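Local atomic coordinates of ofchtiv-allosamidin (Ostrinia furnacalis, PDB entry 6JMB), a protein that probably hydrolyses chitin, as a group IV insect chitinase of glycoside hydrolase family 18, and binds the inhibitor allosamidin. Residues A[18-23]-A[275-280]; A[30-35]-A[366-371]; A[287-292]-A[317-322]; A[300-305]-A[311-316]. One frame throughout, in Å; residues are numbered along the deposited sequence.

Contact 1 of 4, residues A[18-23]-A[275-280]; sequences TGLGKF and GPYTAE. With NAA (2-acetamido-2-deoxy-beta-D-allopyranose), chain B.
The ring of Tyr277 has the backbone of Leu20 and Gly21 over one face. Gly21 CA sits 3.7 Å from the ring centroid of Tyr277, 17° off the normal, so this is a CH-pi contact. Gly21 N lies 3.5 Å above the plane of the Tyr277 ring, over its centre. Leu20 C is nearer the rim. With no side chain on Gly21, ring and main chain can close up. Thr18 O comes in obliquely, 3.3 Å from Tyr277 CE1. The same carbonyl oxygen accepts a bond from Gly21 N at 3.0 Å, which folds the short 3-10 turn under the ring. At the phenol end, Leu20 CB lies 3.6 Å from Tyr277 OH, with the two side chains alongside each other. A water joins the sides here: it accepts from Leu20 N at 2.9 Å and is bonded to Tyr277 OH at 2.7 Å. The fold is the family 18 TIM barrel. Segment 18-23 belongs to the loop after barrel strand 5-11. Segment 275-280 belongs to the insertion domain of this family, between barrel strands 243-256 and 341-345. Tyr277 thus ties a barrel loop to that insertion beside the sugar-binding cleft. Its CG is anti to its own carbonyl carbon (chi1 -50°), which lays the ring on the 3-10 turn. Within the insertion, Glu288 OE2 accepts a bond from Tyr277 N. Farther along, Glu280 lines the glycan pocket: Glu280 OE1 is 3.4 Å from C6 of a bound 2-acetamido-2-deoxy-beta-D-allopyranose, a sugar that also bonds to Ser86 OG.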
# COMPACT_ATOMS: atom_id res chain seq x y z
N THR A 18 4.54 7.44 -20.00
CA THR A 18 4.74 7.22 -21.42
C THR A 18 5.54 5.95 -21.66
O THR A 18 6.21 5.42 -20.76
CB THR A 18 5.44 8.41 -22.07
OG1 THR A 18 6.75 8.55 -21.51
CG2 THR A 18 4.64 9.69 -21.83
N GLY A 19 5.45 5.46 -22.90
CA GLY A 19 6.29 4.36 -23.34
C GLY A 19 6.11 3.14 -22.47
O GLY A 19 4.98 2.71 -22.19
N LEU A 20 7.23 2.57 -22.04
CA LEU A 20 7.21 1.32 -21.28
C LEU A 20 6.71 1.49 -19.86
O LEU A 20 6.47 0.48 -19.18
CB LEU A 20 8.60 0.68 -21.29
CG LEU A 20 9.08 0.22 -22.67
CD1 LEU A 20 10.58 -0.01 -22.64
CD2 LEU A 20 8.34 -1.03 -23.11
N GLY A 21 6.54 2.73 -19.38
CA GLY A 21 6.01 2.95 -18.05
C GLY A 21 4.50 3.07 -18.00
O GLY A 21 3.90 2.96 -16.93
N LYS A 22 3.88 3.31 -19.15
CA LYS A 22 2.43 3.48 -19.21
C LYS A 22 1.73 2.21 -18.76
O LYS A 22 2.05 1.12 -19.23
CB LYS A 22 2.02 3.82 -20.64
CG LYS A 22 0.54 4.15 -20.80
CD LYS A 22 0.25 4.58 -22.24
CE LYS A 22 -1.24 4.59 -22.53
NZ LYS A 22 -1.99 5.55 -21.68
N PHE A 23 0.78 2.35 -17.84
CA PHE A 23 0.07 1.19 -17.31
C PHE A 23 -1.40 1.57 -17.21
O PHE A 23 -1.78 2.41 -16.39
CB PHE A 23 0.63 0.78 -15.94
CG PHE A 23 0.10 -0.54 -15.43
CD1 PHE A 23 -1.18 -0.64 -14.91
CD2 PHE A 23 0.90 -1.67 -15.45
CE1 PHE A 23 -1.66 -1.85 -14.44
CE2 PHE A 23 0.43 -2.88 -14.97
CZ PHE A 23 -0.85 -2.97 -14.46
N GLY A 275 12.87 7.39 -10.87
CA GLY A 275 12.66 6.55 -12.02
C GLY A 275 12.31 7.38 -13.24
O GLY A 275 11.77 8.48 -13.12
N PRO A 276 12.60 6.86 -14.43
CA PRO A 276 12.31 7.64 -15.65
C PRO A 276 10.84 7.90 -15.88
O PRO A 276 10.49 8.88 -16.55
CB PRO A 276 12.93 6.80 -16.79
CG PRO A 276 13.49 5.57 -16.16
CD PRO A 276 13.14 5.52 -14.72
N TYR A 277 9.95 7.05 -15.36
CA TYR A 277 8.51 7.17 -15.56
C TYR A 277 7.78 7.70 -14.35
O TYR A 277 6.87 8.53 -14.49
CB TYR A 277 7.91 5.82 -15.97
CG TYR A 277 8.65 5.16 -17.11
CD1 TYR A 277 8.59 5.69 -18.40
CD2 TYR A 277 9.41 4.01 -16.91
CE1 TYR A 277 9.27 5.11 -19.45
CE2 TYR A 277 10.09 3.41 -17.96
CZ TYR A 277 10.02 3.97 -19.23
OH TYR A 277 10.70 3.39 -20.28
N THR A 278 8.13 7.24 -13.14
CA THR A 278 7.51 7.77 -11.93
C THR A 278 7.99 9.19 -11.64
O THR A 278 7.23 9.99 -11.09
CB THR A 278 7.77 6.82 -10.75
OG1 THR A 278 9.17 6.54 -10.67
CG2 THR A 278 7.02 5.50 -10.95
N ALA A 279 9.24 9.50 -11.97
CA ALA A 279 9.75 10.87 -12.05
C ALA A 279 9.61 11.65 -10.74
O ALA A 279 9.22 12.82 -10.73
CB ALA A 279 9.12 11.64 -13.22
N GLU A 280 9.96 11.02 -9.62
CA GLU A 280 9.93 11.68 -8.32
C GLU A 280 11.16 11.26 -7.53
O GLU A 280 11.28 10.09 -7.16
CB GLU A 280 8.65 11.33 -7.55
CG GLU A 280 8.42 12.19 -6.32
CD GLU A 280 8.28 13.66 -6.66
OE1 GLU A 280 7.54 13.98 -7.61
OE2 GLU A 280 8.91 14.49 -5.97
C1 NAA B . 1.30 10.98 -6.67
C2 NAA B . 0.53 12.08 -7.39
C3 NAA B . 1.21 12.46 -8.68
C4 NAA B . 2.64 12.82 -8.51
C5 NAA B . 3.38 11.71 -7.76
C6 NAA B . 4.75 12.10 -7.35
C7 NAA B . -1.99 11.88 -6.86
C8 NAA B . -3.37 11.30 -7.20
N2 NAA B . -0.81 11.53 -7.71
O3 NAA B . 1.20 11.28 -9.52
O4 NAA B . 3.22 12.92 -9.82
O5 NAA B . 2.72 11.39 -6.48
O6 NAA B . 5.04 11.29 -6.19
O7 NAA B . -1.85 12.63 -5.91
O HOH W 1 9.73 3.91 -22.70

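Contact 2 of 4, residues A[30-35]-A[366-371]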
# COMPACT_ATOMS: atom_id res chain seq x y z
N PRO A 30 -6.26 -9.82 -14.34
CA PRO A 30 -7.24 -9.97 -13.26
C PRO A 30 -7.22 -11.32 -12.57
O PRO A 30 -7.95 -11.50 -11.58
CB PRO A 30 -8.58 -9.73 -13.97
CG PRO A 30 -8.33 -10.21 -15.37
CD PRO A 30 -6.89 -9.87 -15.67
N PHE A 31 -6.43 -12.28 -13.05
CA PHE A 31 -6.32 -13.57 -12.38
C PHE A 31 -5.15 -13.63 -11.40
O PHE A 31 -4.98 -14.65 -10.73
CB PHE A 31 -6.21 -14.69 -13.41
CG PHE A 31 -7.52 -15.04 -14.05
CD1 PHE A 31 -8.47 -15.77 -13.35
CD2 PHE A 31 -7.81 -14.63 -15.34
CE1 PHE A 31 -9.69 -16.09 -13.93
CE2 PHE A 31 -9.03 -14.95 -15.92
CZ PHE A 31 -9.96 -15.68 -15.21
N LEU A 32 -4.35 -12.57 -11.30
CA LEU A 32 -3.26 -12.52 -10.34
C LEU A 32 -3.66 -11.81 -9.05
O LEU A 32 -2.82 -11.65 -8.16
CB LEU A 32 -2.03 -11.86 -10.96
CG LEU A 32 -1.33 -12.68 -12.05
CD1 LEU A 32 -0.15 -11.91 -12.63
CD2 LEU A 32 -0.89 -14.03 -11.50
N CYS A 33 -4.91 -11.38 -8.95
CA CYS A 33 -5.44 -10.75 -7.75
C CYS A 33 -6.78 -11.39 -7.42
O CYS A 33 -7.48 -11.88 -8.31
CB CYS A 33 -5.69 -9.26 -8.02
SG CYS A 33 -4.30 -8.41 -8.78
N THR A 34 -7.14 -11.39 -6.14
CA THR A 34 -8.50 -11.70 -5.74
C THR A 34 -9.33 -10.45 -5.52
O THR A 34 -10.55 -10.48 -5.70
CB THR A 34 -8.54 -12.55 -4.46
OG1 THR A 34 -7.92 -11.84 -3.39
CG2 THR A 34 -7.81 -13.86 -4.68
N HIS A 35 -8.68 -9.35 -5.15
CA HIS A 35 -9.31 -8.06 -4.94
C HIS A 35 -8.46 -7.03 -5.64
O HIS A 35 -7.24 -7.02 -5.49
CB HIS A 35 -9.38 -7.74 -3.44
CG HIS A 35 -10.22 -8.71 -2.66
ND1 HIS A 35 -9.84 -10.02 -2.46
CD2 HIS A 35 -11.42 -8.57 -2.05
CE1 HIS A 35 -10.77 -10.64 -1.76
NE2 HIS A 35 -11.74 -9.78 -1.50
N THR A 366 5.16 -14.17 -7.76
CA THR A 366 5.79 -14.71 -6.55
C THR A 366 4.79 -14.76 -5.40
O THR A 366 4.69 -15.77 -4.69
CB THR A 366 7.01 -13.87 -6.17
OG1 THR A 366 8.00 -13.98 -7.20
CG2 THR A 366 7.61 -14.37 -4.86
N ILE A 367 4.03 -13.68 -5.19
CA ILE A 367 3.04 -13.66 -4.13
C ILE A 367 2.04 -14.79 -4.31
O ILE A 367 1.74 -15.54 -3.36
CB ILE A 367 2.34 -12.29 -4.08
CG1 ILE A 367 3.32 -11.21 -3.63
CG2 ILE A 367 1.14 -12.34 -3.15
CD1 ILE A 367 2.82 -9.80 -3.89
N ASN A 368 1.51 -14.94 -5.52
CA ASN A 368 0.50 -15.97 -5.77
C ASN A 368 1.07 -17.36 -5.56
O ASN A 368 0.42 -18.23 -4.98
CB ASN A 368 -0.06 -15.81 -7.19
CG ASN A 368 -1.13 -14.74 -7.27
OD1 ASN A 368 -2.32 -15.02 -7.11
ND2 ASN A 368 -0.72 -13.50 -7.53
N THR A 369 2.30 -17.58 -6.02
CA THR A 369 2.94 -18.89 -5.92
C THR A 369 3.19 -19.27 -4.47
O THR A 369 2.87 -20.39 -4.03
CB THR A 369 4.25 -18.87 -6.71
OG1 THR A 369 3.97 -18.78 -8.11
CG2 THR A 369 5.07 -20.12 -6.44
N VAL A 370 3.75 -18.35 -3.68
CA VAL A 370 4.09 -18.68 -2.30
C VAL A 370 2.83 -18.85 -1.45
O VAL A 370 2.81 -19.68 -0.53
CB VAL A 370 5.09 -17.66 -1.74
CG1 VAL A 370 5.44 -18.00 -0.30
CG2 VAL A 370 6.34 -17.63 -2.60
N LEU A 371 1.77 -18.07 -1.72
CA LEU A 371 0.51 -18.29 -1.01
C LEU A 371 -0.10 -19.64 -1.36
O LEU A 371 -0.61 -20.34 -0.48
CB LEU A 371 -0.48 -17.17 -1.33
CG LEU A 371 -0.22 -15.82 -0.65
CD1 LEU A 371 -1.20 -14.79 -1.18
CD2 LEU A 371 -0.35 -15.95 0.85
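Leu32 and Asn368 bring a loop and a helix together, with Leu32 CA 6.9 Å from Asn368 CA. The loop leads into barrel strand 35-43, and the helix is 362-373, the last of the chain. The contact therefore lies at the N-terminal ends of the strands of the TIM barrel, the end remote from the sugar-binding cleft. One hydrogen bond carries it. Asn368 ND2 donates to Leu32 O at 2.9 Å, with an N-H...O angle of 163°. Asn368 CG is anti to the carbonyl carbon (chi1 -82°), which carries the amide out to Leu32 O. The oxygen lies close to the amide plane of Asn368. The donor, for its part, is tilted 28° from the carbonyl plane of Leu32. Asn368 ND2 also bonds to Leu364 O, one turn back in its own helix, so the amide bridges helix and loop and its rotation is fixed. The Leu32 side chain crosses that of Asn368 at about a right angle, with Leu32 CD2 4.0 Å from Asn368 ND2. Leu32 also rests on Phe361, just before the helix, and on Leu364 and Asn365 in its first turn. The loop beyond Leu32 is held to strand 5-11 by the Cys33-Cys8 disulfide and by a bond from Val6 N to Thr34 OG1. Thr34 OG1 also lies in the plane of the His35 ring, at its edge, 2.8 Å from His35 ND1 in a bond that either could donate.

Contact 3 of 4, residues A[287-292]-A[317-322]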
# COMPACT_ATOMS: atom_id res chain seq x y z
N ASN A 287 9.79 -2.03 -11.50
CA ASN A 287 10.01 -2.13 -12.94
C ASN A 287 11.17 -1.24 -13.36
O ASN A 287 12.03 -1.66 -14.14
CB ASN A 287 8.74 -1.78 -13.72
CG ASN A 287 8.26 -0.34 -13.50
OD1 ASN A 287 8.28 0.18 -12.38
ND2 ASN A 287 7.81 0.30 -14.58
N GLU A 288 11.23 -0.03 -12.82
CA GLU A 288 12.28 0.90 -13.19
C GLU A 288 13.62 0.47 -12.61
O GLU A 288 14.64 0.53 -13.30
CB GLU A 288 11.92 2.30 -12.69
CG GLU A 288 10.67 2.87 -13.33
CD GLU A 288 10.22 4.15 -12.69
OE1 GLU A 288 10.08 4.19 -11.44
OE2 GLU A 288 10.00 5.14 -13.43
N PHE A 289 13.64 0.02 -11.36
CA PHE A 289 14.92 -0.24 -10.73
C PHE A 289 15.52 -1.57 -11.15
O PHE A 289 16.75 -1.68 -11.31
CB PHE A 289 14.85 -0.13 -9.20
CG PHE A 289 16.21 0.05 -8.59
CD1 PHE A 289 16.99 1.14 -8.96
CD2 PHE A 289 16.72 -0.87 -7.69
CE1 PHE A 289 18.26 1.31 -8.44
CE2 PHE A 289 18.00 -0.70 -7.15
CZ PHE A 289 18.76 0.40 -7.53
N CYS A 290 14.70 -2.60 -11.35
CA CYS A 290 15.25 -3.85 -11.87
C CYS A 290 15.89 -3.63 -13.23
O CYS A 290 16.94 -4.21 -13.53
CB CYS A 290 14.19 -4.96 -11.89
SG CYS A 290 12.90 -4.92 -13.18
N TYR A 291 15.30 -2.77 -14.05
CA TYR A 291 15.88 -2.47 -15.35
C TYR A 291 17.20 -1.72 -15.20
O TYR A 291 18.19 -2.05 -15.87
CB TYR A 291 14.89 -1.68 -16.20
CG TYR A 291 15.37 -1.44 -17.60
CD1 TYR A 291 15.33 -2.45 -18.55
CD2 TYR A 291 15.88 -0.21 -17.98
CE1 TYR A 291 15.77 -2.24 -19.85
CE2 TYR A 291 16.33 0.02 -19.27
CZ TYR A 291 16.27 -1.00 -20.19
OH TYR A 291 16.71 -0.77 -21.47
N ILE A 292 17.22 -0.71 -14.32
CA ILE A 292 18.45 0.03 -14.04
C ILE A 292 19.57 -0.92 -13.62
O ILE A 292 20.70 -0.84 -14.12
CB ILE A 292 18.18 1.13 -13.00
CG1 ILE A 292 17.49 2.32 -13.68
CG2 ILE A 292 19.46 1.56 -12.30
CD1 ILE A 292 16.82 3.29 -12.72
N ASN A 317 24.36 7.18 -4.74
CA ASN A 317 23.03 6.58 -4.72
C ASN A 317 22.98 5.42 -3.74
O ASN A 317 23.85 4.55 -3.75
CB ASN A 317 22.69 6.01 -6.10
CG ASN A 317 22.63 7.07 -7.15
OD1 ASN A 317 21.71 7.87 -7.18
ND2 ASN A 317 23.63 7.07 -8.02
N TRP A 318 21.92 5.38 -2.93
CA TRP A 318 21.62 4.22 -2.10
C TRP A 318 20.13 3.97 -2.21
O TRP A 318 19.33 4.89 -2.03
CB TRP A 318 22.02 4.51 -0.65
CG TRP A 318 22.02 3.33 0.26
CD1 TRP A 318 23.12 2.60 0.66
CD2 TRP A 318 20.90 2.75 0.93
NE1 TRP A 318 22.73 1.60 1.52
CE2 TRP A 318 21.37 1.68 1.71
CE3 TRP A 318 19.52 3.04 0.94
CZ2 TRP A 318 20.53 0.88 2.48
CZ3 TRP A 318 18.68 2.25 1.72
CH2 TRP A 318 19.19 1.18 2.48
N VAL A 319 19.75 2.74 -2.54
CA VAL A 319 18.37 2.40 -2.86
C VAL A 319 17.95 1.18 -2.05
O VAL A 319 18.62 0.15 -2.09
CB VAL A 319 18.20 2.12 -4.37
CG1 VAL A 319 16.77 1.69 -4.69
CG2 VAL A 319 18.58 3.34 -5.19
N SER A 320 16.84 1.31 -1.32
CA SER A 320 16.17 0.16 -0.72
C SER A 320 15.07 -0.30 -1.66
O SER A 320 14.32 0.52 -2.19
CB SER A 320 15.55 0.59 0.61
OG SER A 320 14.50 -0.28 0.98
N PHE A 321 14.98 -1.61 -1.88
CA PHE A 321 13.94 -2.14 -2.75
C PHE A 321 13.56 -3.54 -2.30
O PHE A 321 14.12 -4.08 -1.34
CB PHE A 321 14.35 -2.08 -4.23
CG PHE A 321 15.48 -3.01 -4.60
CD1 PHE A 321 16.78 -2.76 -4.17
CD2 PHE A 321 15.25 -4.12 -5.39
CE1 PHE A 321 17.82 -3.61 -4.53
CE2 PHE A 321 16.29 -4.97 -5.76
CZ PHE A 321 17.57 -4.72 -5.32
N ASP A 322 12.59 -4.13 -2.99
CA ASP A 322 12.20 -5.51 -2.75
C ASP A 322 12.19 -6.26 -4.07
O ASP A 322 11.78 -5.71 -5.10
CB ASP A 322 10.83 -5.58 -2.06
CG ASP A 322 10.94 -5.48 -0.55
OD1 ASP A 322 11.21 -6.53 0.08
OD2 ASP A 322 10.81 -4.37 0.01
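Glu288 OE1 is gripped by Thr278 OG1 and Gly285 N, next to Phe289, whose ring meets Val319 and Phe321. These bonds tie helix 286-295 to the end of the strand just before it and to the loop that holds Thr278. The helix belongs to the insertion domain of family 18 chitinases and packs against strand 317-320 and the residue after it. The contact across the two segments is wholly apolar and buried. The Phe289 and Val319 side chains reach toward each other from helix and strand. Val319 CG1 stands over one face of the Phe289 ring, 3.8 Å from its centroid and 16° off the normal, a CH-pi contact. CB and CG2 of the valine lie on that same side of the ring. Val319 CB is 3.6 Å from Phe289 CZ, and Val319 CG2 is 3.8 Å from Phe289 CE1. The CG of Phe289 lies anti to its own backbone N (chi1 -161°), which carries the ring out from the helix to the strand. Phe321 makes a T-shaped stack with Phe289. The edge of Phe289 is turned to the face of Phe321, with ring centroids 5.2 Å apart and planes at 67°. Trp299 meets Phe289 in a further edge-to-face pair, and Ala312 on strand 309-314 also touches it. Aromatic and aliphatic groups thus fill the layer between helix and sheet. Cys290, the residue after Phe289, forms a disulfide with Cys356, which links the helix to the chain beyond the last barrel strand. The T-shaped pair is closest between Phe289 CE2 and Phe321 CD1, at 3.8 Å.

Contact 4 of 4, residues A[300-305]-A[311-316]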
# COMPACT_ATOMS: atom_id res chain seq x y z
N THR A 300 26.27 -2.00 -6.85
CA THR A 300 26.51 -3.10 -5.92
C THR A 300 25.19 -3.41 -5.24
O THR A 300 24.58 -2.52 -4.64
CB THR A 300 27.55 -2.70 -4.86
OG1 THR A 300 28.79 -2.39 -5.50
CG2 THR A 300 27.76 -3.85 -3.89
N VAL A 301 24.75 -4.66 -5.36
CA VAL A 301 23.54 -5.13 -4.70
C VAL A 301 23.96 -6.03 -3.55
O VAL A 301 24.76 -6.95 -3.73
CB VAL A 301 22.61 -5.88 -5.67
CG1 VAL A 301 21.35 -6.34 -4.93
CG2 VAL A 301 22.25 -4.98 -6.84
N GLN A 302 23.43 -5.75 -2.36
CA GLN A 302 23.72 -6.55 -1.18
C GLN A 302 22.41 -6.95 -0.51
O GLN A 302 21.37 -6.31 -0.69
CB GLN A 302 24.64 -5.82 -0.20
CG GLN A 302 26.11 -5.78 -0.67
CD GLN A 302 27.00 -4.95 0.22
OE1 GLN A 302 26.53 -4.08 0.97
NE2 GLN A 302 28.30 -5.19 0.14
N THR A 303 22.47 -8.04 0.24
CA THR A 303 21.34 -8.48 1.05
C THR A 303 21.63 -8.11 2.49
O THR A 303 22.70 -8.42 3.02
CB THR A 303 21.18 -9.99 0.93
OG1 THR A 303 20.77 -10.33 -0.39
CG2 THR A 303 20.13 -10.49 1.93
N ASP A 304 20.68 -7.42 3.12
CA ASP A 304 20.72 -7.27 4.57
C ASP A 304 20.14 -8.56 5.15
O ASP A 304 18.93 -8.80 5.05
CB ASP A 304 19.89 -6.06 4.99
CG ASP A 304 19.95 -5.79 6.49
OD1 ASP A 304 20.08 -6.74 7.28
OD2 ASP A 304 19.85 -4.61 6.88
N ASN A 305 21.01 -9.41 5.70
CA ASN A 305 20.58 -10.72 6.17
C ASN A 305 19.99 -10.68 7.57
O ASN A 305 19.61 -11.73 8.09
CB ASN A 305 21.74 -11.72 6.10
CG ASN A 305 21.26 -13.15 5.91
OD1 ASN A 305 20.11 -13.39 5.54
ND2 ASN A 305 22.15 -14.10 6.18
N TYR A 311 19.44 -4.14 -0.88
CA TYR A 311 19.67 -2.72 -1.13
C TYR A 311 20.80 -2.61 -2.13
O TYR A 311 21.55 -3.56 -2.35
CB TYR A 311 19.96 -1.95 0.17
CG TYR A 311 21.19 -2.41 0.91
CD1 TYR A 311 21.18 -3.56 1.70
CD2 TYR A 311 22.39 -1.70 0.82
CE1 TYR A 311 22.31 -3.98 2.37
CE2 TYR A 311 23.52 -2.12 1.49
CZ TYR A 311 23.48 -3.26 2.26
OH TYR A 311 24.61 -3.67 2.93
N ALA A 312 20.92 -1.43 -2.74
CA ALA A 312 21.90 -1.24 -3.80
C ALA A 312 22.52 0.14 -3.67
O ALA A 312 21.88 1.08 -3.21
CB ALA A 312 21.26 -1.40 -5.18
N PHE A 313 23.79 0.24 -4.07
CA PHE A 313 24.44 1.54 -4.04
C PHE A 313 25.36 1.71 -5.23
O PHE A 313 25.87 0.74 -5.80
CB PHE A 313 25.18 1.82 -2.72
CG PHE A 313 26.18 0.77 -2.35
CD1 PHE A 313 27.48 0.84 -2.82
CD2 PHE A 313 25.83 -0.29 -1.53
CE1 PHE A 313 28.41 -0.12 -2.48
CE2 PHE A 313 26.76 -1.25 -1.18
CZ PHE A 313 28.05 -1.17 -1.65
N LEU A 314 25.55 2.97 -5.62
CA LEU A 314 26.46 3.34 -6.69
C LEU A 314 26.85 4.78 -6.42
O LEU A 314 26.02 5.69 -6.59
CB LEU A 314 25.77 3.20 -8.04
CG LEU A 314 26.58 3.66 -9.26
CD1 LEU A 314 27.93 2.95 -9.29
CD2 LEU A 314 25.81 3.38 -10.54
N ASP A 315 28.09 4.99 -5.98
CA ASP A 315 28.55 6.32 -5.58
C ASP A 315 27.57 6.93 -4.58
O ASP A 315 27.34 6.34 -3.53
CB ASP A 315 28.78 7.21 -6.81
CG ASP A 315 29.88 6.69 -7.70
OD1 ASP A 315 30.85 6.10 -7.17
OD2 ASP A 315 29.78 6.87 -8.93
N TYR A 316 26.98 8.09 -4.90
CA TYR A 316 26.09 8.73 -3.93
C TYR A 316 24.74 8.04 -3.80
O TYR A 316 24.02 8.29 -2.82
CB TYR A 316 25.92 10.22 -4.28
CG TYR A 316 27.06 11.06 -3.76
CD1 TYR A 316 27.07 11.50 -2.45
CD2 TYR A 316 28.13 11.40 -4.58
CE1 TYR A 316 28.10 12.26 -1.95
CE2 TYR A 316 29.18 12.17 -4.09
CZ TYR A 316 29.15 12.60 -2.77
OH TYR A 316 30.17 13.36 -2.26
O HOH W 2 28.57 0.20 -6.65
O HOH W 3 24.39 -6.33 3.71
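An antiparallel beta hairpin of the insertion domain brings strand 300-304 beside strand 309-314. Thr300 and Phe313 form one hydrogen-bonded pair. Thr300 N donates to Phe313 O at 3.0 Å, almost straight at 178°, and Phe313 N returns a bond to Thr300 O at 2.9 Å. Gln302 and Tyr311 form a second such pair. Val301 and Ala312 lie between them as a non-hydrogen-bonded pair, and Ala312 CA approaches Thr300 O to 3.1 Å. On the Gln302 side of the sheet, Thr300 CB lies over one face of the Phe313 ring, 3.8 Å from its centroid. Gln302 OE1 reaches the edge of that ring, in its plane, 3.6 Å from Phe313 CE2. Gln302 CB covers a face of the Tyr311 ring. Tyr311 CG sits between its own N and carbonyl carbon (chi1 61°), which swings the ring across toward Gln302. One water accepts from Thr300 OG1 and donates to Phe313 O. Another donates to Thr303 O and accepts from Tyr311 OH at 2.8 Å. Main-chain bonds thus set the register, ring contacts join side chains on the Gln302 side, and each water links a hydroxyl to a main-chain carbonyl of the other strand.

From the N terminus, the loop after the first barrel strand supplies two segments. Segment 18-23 closes contact 1 with the insertion-domain loop 275-280. Segment 30-35 waits until the last helix to close contact 2, so contacts 1 and 2 cross along the chain. Contact 3 opens after contact 1 has closed. It lies inside the long loop of contact 2, and contact 4 is nested inside contact 3. Contacts 1 and 3 meet through Glu288. Contacts 3 and 4 share a sheet, since strands 309-314 and 317-320 are neighbours. Contact 1 joins barrel to insertion, contacts 3 and 4 lie within the insertion, and contact 2 ties the chain's end to the barrel.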